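Local coordinates for retinol dehydratase (Spodoptera frugiperda, PDB 1FMJ), which binds retinol and adenosine 3',5'-diphosphate on a sulfotransferase scaffold and, with the help of a helical lid, acts as a dehydratase on retinol, at residues A[11-16]-A[34-39]; A[47-52]-A[108-113]. All blocks are in the same frame, centred on the assembly; numbering follows the deposited sequence.

How the contacts relate
The two contacts hold together by different means: main-chain pairing in contact 1, side-chain fit in contact 2. Contact 1, partly buried, pairs an outermost strand with the middle strand of a small antiparallel sheet through main-chain hydrogen bonds and flanking side chains. Contact 2 is mostly buried, has no direct hydrogen bond between its segments, and relies on aromatic and proline packing, partly against carbonyls, beside the retinol pocket. The 47-52 loop, which follows the third strand of that sheet, joins them: Arg47 NH1 forms a salt bridge with Glu15 OE2 at 2.8 Å, Thr34 O probably accepts a hydrogen bond from Arg47 N, and Leu50 packs on Phe13.

Contact 1: A[11-16]-A[34-39]; sequences YEFREL and TYVKLG
Phe13 and Leu38 form an antiparallel non-hydrogen-bonded pair, followed by the hydrogen-bonded pair Arg14-Lys37, and the two pairs set the register of an edge strand. Arg14 N donates to Lys37 O at 3.0 Å, and Lys37 N returns a bond to Arg14 O at 2.8 Å. A third main-chain bond, Gly39 N to Glu12 O (3.1 Å), continues the pairing toward Tyr11.

Side-chain packing divides between the two faces of the sheet. On the face of Phe13 and Leu38, Leu38 CD1 lies 4.0 Å from Phe13 CB and equally near Tyr11 CB, while the Phe13 ring leans across Val36, CD1 to CB 3.9 Å. On the other face Arg14 and Lys37 run alongside each other in the same direction. Lys37 CG sits over one face of the guanidinium, toward its rim, and Leu16 CD2 comes in at about a right angle to the lysine chain, 3.8 Å from CD.

Polar side-chain ends turn to further partners. Arg14 NH1 bonds to Glu15 O, and its NH2 forms a salt bridge with Glu20; the lysine, bent at chi2 (71°), sends NZ to the carbonyls of Gly42 and Gly220. A water links Leu16 N, Tyr35 O and Glu15 OE1, while Glu15 OE2 forms a salt bridge with Arg47.

Strand 35-38 is the centre of a three-stranded sheet, with 13-14 on one flank and 43-46 on the other, while helix 18-24 meets Leu16 and Lys37.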
# COMPACT_ATOMS: atom_id res chain seq x y z
N TYR A 11 2.62 -21.08 -7.65
CA TYR A 11 1.33 -20.50 -7.99
C TYR A 11 1.02 -20.37 -9.47
O TYR A 11 1.89 -20.04 -10.28
CB TYR A 11 1.21 -19.12 -7.35
CG TYR A 11 1.37 -19.14 -5.85
CD1 TYR A 11 2.34 -18.37 -5.23
CD2 TYR A 11 0.54 -19.92 -5.06
CE1 TYR A 11 2.48 -18.36 -3.84
CE2 TYR A 11 0.67 -19.93 -3.66
CZ TYR A 11 1.64 -19.14 -3.07
OH TYR A 11 1.74 -19.11 -1.70
N GLU A 12 -0.23 -20.62 -9.81
CA GLU A 12 -0.70 -20.48 -11.18
C GLU A 12 -1.64 -19.29 -11.13
O GLU A 12 -2.15 -18.94 -10.07
CB GLU A 12 -1.47 -21.71 -11.64
CG GLU A 12 -0.70 -23.01 -11.59
CD GLU A 12 -1.45 -24.14 -12.26
OE1 GLU A 12 -2.69 -24.19 -12.13
OE2 GLU A 12 -0.80 -24.98 -12.92
N PHE A 13 -1.86 -18.65 -12.28
CA PHE A 13 -2.75 -17.51 -12.33
C PHE A 13 -3.84 -17.79 -13.35
O PHE A 13 -3.69 -18.66 -14.21
CB PHE A 13 -1.97 -16.24 -12.72
CG PHE A 13 -1.50 -16.24 -14.14
CD1 PHE A 13 -2.32 -15.76 -15.17
CD2 PHE A 13 -0.23 -16.72 -14.47
CE1 PHE A 13 -1.88 -15.76 -16.49
CE2 PHE A 13 0.21 -16.73 -15.79
CZ PHE A 13 -0.61 -16.25 -16.80
N ARG A 14 -4.94 -17.07 -13.25
CA ARG A 14 -6.02 -17.26 -14.20
C ARG A 14 -6.59 -15.91 -14.55
O ARG A 14 -6.54 -14.96 -13.76
CB ARG A 14 -7.13 -18.13 -13.61
CG ARG A 14 -8.00 -17.43 -12.57
CD ARG A 14 -9.13 -18.34 -12.13
NE ARG A 14 -9.97 -17.74 -11.09
CZ ARG A 14 -10.75 -16.67 -11.27
NH1 ARG A 14 -10.79 -16.07 -12.45
NH2 ARG A 14 -11.49 -16.21 -10.27
N GLU A 15 -7.14 -15.83 -15.76
CA GLU A 15 -7.75 -14.60 -16.23
C GLU A 15 -9.04 -14.49 -15.45
O GLU A 15 -9.48 -15.46 -14.82
CB GLU A 15 -8.06 -14.72 -17.72
CG GLU A 15 -6.85 -14.99 -18.61
CD GLU A 15 -5.92 -13.80 -18.70
OE1 GLU A 15 -6.43 -12.66 -18.82
OE2 GLU A 15 -4.68 -14.00 -18.68
N LEU A 16 -9.65 -13.31 -15.46
CA LEU A 16 -10.91 -13.10 -14.77
C LEU A 16 -12.00 -13.73 -15.64
O LEU A 16 -11.92 -13.67 -16.86
CB LEU A 16 -11.16 -11.60 -14.61
CG LEU A 16 -10.24 -10.90 -13.59
CD1 LEU A 16 -10.15 -9.40 -13.85
CD2 LEU A 16 -10.79 -11.18 -12.20
N THR A 34 -4.06 -4.49 -17.02
CA THR A 34 -5.13 -5.44 -16.67
C THR A 34 -4.71 -6.34 -15.51
O THR A 34 -3.54 -6.36 -15.13
CB THR A 34 -5.49 -6.33 -17.87
OG1 THR A 34 -4.30 -6.98 -18.35
CG2 THR A 34 -6.09 -5.51 -18.99
N TYR A 35 -5.66 -7.09 -14.96
CA TYR A 35 -5.39 -7.99 -13.85
C TYR A 35 -5.47 -9.48 -14.21
O TYR A 35 -5.87 -9.86 -15.31
CB TYR A 35 -6.39 -7.78 -12.70
CG TYR A 35 -6.45 -6.41 -12.07
CD1 TYR A 35 -7.37 -5.46 -12.50
CD2 TYR A 35 -5.65 -6.10 -10.97
CE1 TYR A 35 -7.52 -4.25 -11.84
CE2 TYR A 35 -5.79 -4.88 -10.30
CZ TYR A 35 -6.73 -3.97 -10.74
OH TYR A 35 -6.89 -2.78 -10.08
N VAL A 36 -5.09 -10.31 -13.23
CA VAL A 36 -5.16 -11.76 -13.30
C VAL A 36 -5.17 -12.20 -11.84
O VAL A 36 -4.58 -11.55 -10.99
CB VAL A 36 -3.94 -12.42 -14.00
CG1 VAL A 36 -3.86 -11.98 -15.45
CG2 VAL A 36 -2.67 -12.11 -13.24
N LYS A 37 -5.88 -13.29 -11.56
CA LYS A 37 -5.97 -13.84 -10.21
C LYS A 37 -4.69 -14.63 -9.97
O LYS A 37 -4.21 -15.32 -10.87
CB LYS A 37 -7.18 -14.78 -10.11
CG LYS A 37 -8.23 -14.38 -9.08
CD LYS A 37 -9.03 -13.17 -9.50
CE LYS A 37 -10.27 -12.99 -8.63
NZ LYS A 37 -9.96 -12.71 -7.19
N LEU A 38 -4.12 -14.53 -8.78
CA LEU A 38 -2.88 -15.24 -8.49
C LEU A 38 -2.93 -16.12 -7.26
O LEU A 38 -3.30 -15.67 -6.18
CB LEU A 38 -1.72 -14.24 -8.35
CG LEU A 38 -0.34 -14.85 -8.11
CD1 LEU A 38 -0.06 -15.87 -9.22
CD2 LEU A 38 0.74 -13.77 -8.10
N GLY A 39 -2.56 -17.39 -7.42
CA GLY A 39 -2.56 -18.31 -6.30
C GLY A 39 -3.94 -18.86 -5.94
O GLY A 39 -4.95 -18.40 -6.47
O HOH W 1 -8.07 -11.19 -16.59

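Contact 2: A[47-52]-A[108-113]; sequences RPYLKD and GFMIYD
Pro48 and Phe109 anchor a buried loop-to-loop contact in which two short 3-10 turns, one at 47-49 and one around Met110, pack against each other within the sulfotransferase fold. The first follows strand 43-46 and leads toward helix 53-57; the second lies in the loop after strand 104-105 that carries Tyr112 of the retinol pocket. The proline ring packs against main-chain carbonyls, its CB 3.5 Å from Met110 O and 3.4 Å from Tyr112 O, and its CG touches Asp113 CB at 3.7 Å.

The Phe109 ring lies among Pro48, Tyr49, Lys51 and Asp52. With CG set between the backbone N and the carbonyl carbon (chi1 75°), it reaches back toward the first loop, where Pro48 O meets its edge at CE1 and Asp52 CB approaches CZ at 3.7 Å. Lys51 slides past in the opposite direction, its CE also at the ring edge. The Asp52 carboxylate, its plane 77° from that of the ring, has Ser147 as a partner through OD1. Tyr49 CD1 meets Phe109 CZ obliquely, and Ile56 of helix 53-57 touches both aromatic residues.

A water lies between Lys51 NZ, from which it accepts, and Tyr112 O, 2.9 Å away. Met110 SD approaches the Tyr49 ring obliquely in a Met-aromatic contact, 5.0 Å from its centroid and 54° off the normal.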
# COMPACT_ATOMS: atom_id res chain seq x y z
N ARG A 47 -1.28 -7.59 -14.27
CA ARG A 47 -0.61 -8.55 -15.13
C ARG A 47 0.92 -8.46 -15.15
O ARG A 47 1.60 -9.47 -15.04
CB ARG A 47 -1.16 -8.45 -16.56
CG ARG A 47 -0.86 -9.67 -17.40
CD ARG A 47 -1.41 -9.54 -18.82
NE ARG A 47 -1.36 -10.82 -19.52
CZ ARG A 47 -2.13 -11.86 -19.23
NH1 ARG A 47 -3.02 -11.78 -18.25
NH2 ARG A 47 -2.01 -12.99 -19.92
N PRO A 48 1.49 -7.25 -15.31
CA PRO A 48 2.95 -7.09 -15.33
C PRO A 48 3.65 -7.70 -14.11
O PRO A 48 4.88 -7.83 -14.09
CB PRO A 48 3.13 -5.58 -15.39
CG PRO A 48 1.97 -5.15 -16.20
CD PRO A 48 0.84 -5.96 -15.60
N TYR A 49 2.88 -8.07 -13.10
CA TYR A 49 3.48 -8.66 -11.91
C TYR A 49 4.11 -10.01 -12.20
O TYR A 49 5.19 -10.33 -11.68
CB TYR A 49 2.44 -8.83 -10.80
CG TYR A 49 3.05 -9.33 -9.52
CD1 TYR A 49 3.81 -8.49 -8.72
CD2 TYR A 49 2.95 -10.67 -9.15
CE1 TYR A 49 4.46 -8.96 -7.58
CE2 TYR A 49 3.60 -11.16 -8.01
CZ TYR A 49 4.36 -10.30 -7.23
OH TYR A 49 5.04 -10.78 -6.13
N LEU A 50 3.44 -10.80 -13.03
CA LEU A 50 3.89 -12.14 -13.37
C LEU A 50 5.32 -12.28 -13.89
O LEU A 50 5.91 -13.35 -13.78
CB LEU A 50 2.92 -12.77 -14.38
CG LEU A 50 1.46 -12.95 -13.93
CD1 LEU A 50 0.61 -13.38 -15.11
CD2 LEU A 50 1.39 -13.98 -12.82
N LYS A 51 5.89 -11.22 -14.46
CA LYS A 51 7.26 -11.30 -14.96
C LYS A 51 8.29 -11.29 -13.82
O LYS A 51 9.45 -11.65 -14.02
CB LYS A 51 7.54 -10.16 -15.94
CG LYS A 51 7.41 -8.77 -15.34
CD LYS A 51 7.49 -7.65 -16.38
CE LYS A 51 7.38 -6.29 -15.70
NZ LYS A 51 7.35 -5.15 -16.66
N ASP A 52 7.87 -10.91 -12.62
CA ASP A 52 8.79 -10.83 -11.49
C ASP A 52 8.31 -11.59 -10.25
O ASP A 52 8.96 -11.56 -9.20
CB ASP A 52 9.03 -9.35 -11.15
CG ASP A 52 10.23 -9.12 -10.25
OD1 ASP A 52 11.29 -9.75 -10.48
OD2 ASP A 52 10.14 -8.30 -9.32
N GLY A 108 5.59 -1.70 -6.67
CA GLY A 108 5.18 -0.53 -7.42
C GLY A 108 5.19 -0.69 -8.94
O GLY A 108 4.30 -0.22 -9.64
N PHE A 109 6.20 -1.38 -9.45
CA PHE A 109 6.32 -1.57 -10.89
C PHE A 109 5.11 -2.19 -11.57
O PHE A 109 4.76 -1.79 -12.67
CB PHE A 109 7.52 -2.45 -11.18
CG PHE A 109 7.29 -3.90 -10.88
CD1 PHE A 109 6.93 -4.78 -11.89
CD2 PHE A 109 7.38 -4.36 -9.57
CE1 PHE A 109 6.66 -6.11 -11.60
CE2 PHE A 109 7.11 -5.70 -9.28
CZ PHE A 109 6.75 -6.57 -10.30
N MET A 110 4.48 -3.17 -10.92
CA MET A 110 3.36 -3.89 -11.54
C MET A 110 2.22 -3.09 -12.16
O MET A 110 1.53 -3.59 -13.05
CB MET A 110 2.78 -4.92 -10.55
CG MET A 110 1.70 -4.39 -9.61
SD MET A 110 0.81 -5.74 -8.79
CE MET A 110 0.05 -4.88 -7.38
N ILE A 111 2.01 -1.86 -11.71
CA ILE A 111 0.91 -1.08 -12.27
C ILE A 111 1.21 -0.60 -13.67
O ILE A 111 0.33 -0.12 -14.38
CB ILE A 111 0.57 0.13 -11.36
CG1 ILE A 111 -0.76 0.74 -11.78
CG2 ILE A 111 1.68 1.17 -11.44
CD1 ILE A 111 -1.32 1.73 -10.77
N TYR A 112 2.46 -0.75 -14.09
CA TYR A 112 2.88 -0.30 -15.42
C TYR A 112 3.21 -1.43 -16.39
O TYR A 112 3.96 -2.33 -16.06
CB TYR A 112 4.09 0.62 -15.30
CG TYR A 112 4.60 1.15 -16.63
CD1 TYR A 112 3.78 1.95 -17.43
CD2 TYR A 112 5.90 0.88 -17.07
CE1 TYR A 112 4.24 2.48 -18.63
CE2 TYR A 112 6.37 1.40 -18.27
CZ TYR A 112 5.54 2.20 -19.05
OH TYR A 112 5.97 2.71 -20.24
N ASP A 113 2.65 -1.34 -17.59
CA ASP A 113 2.88 -2.34 -18.64
C ASP A 113 3.58 -1.64 -19.83
O ASP A 113 2.92 -0.99 -20.63
CB ASP A 113 1.53 -2.90 -19.08
CG ASP A 113 1.66 -4.06 -20.05
OD1 ASP A 113 0.63 -4.73 -20.28
OD2 ASP A 113 2.76 -4.31 -20.58
O HOH W 2 6.76 -2.48 -15.18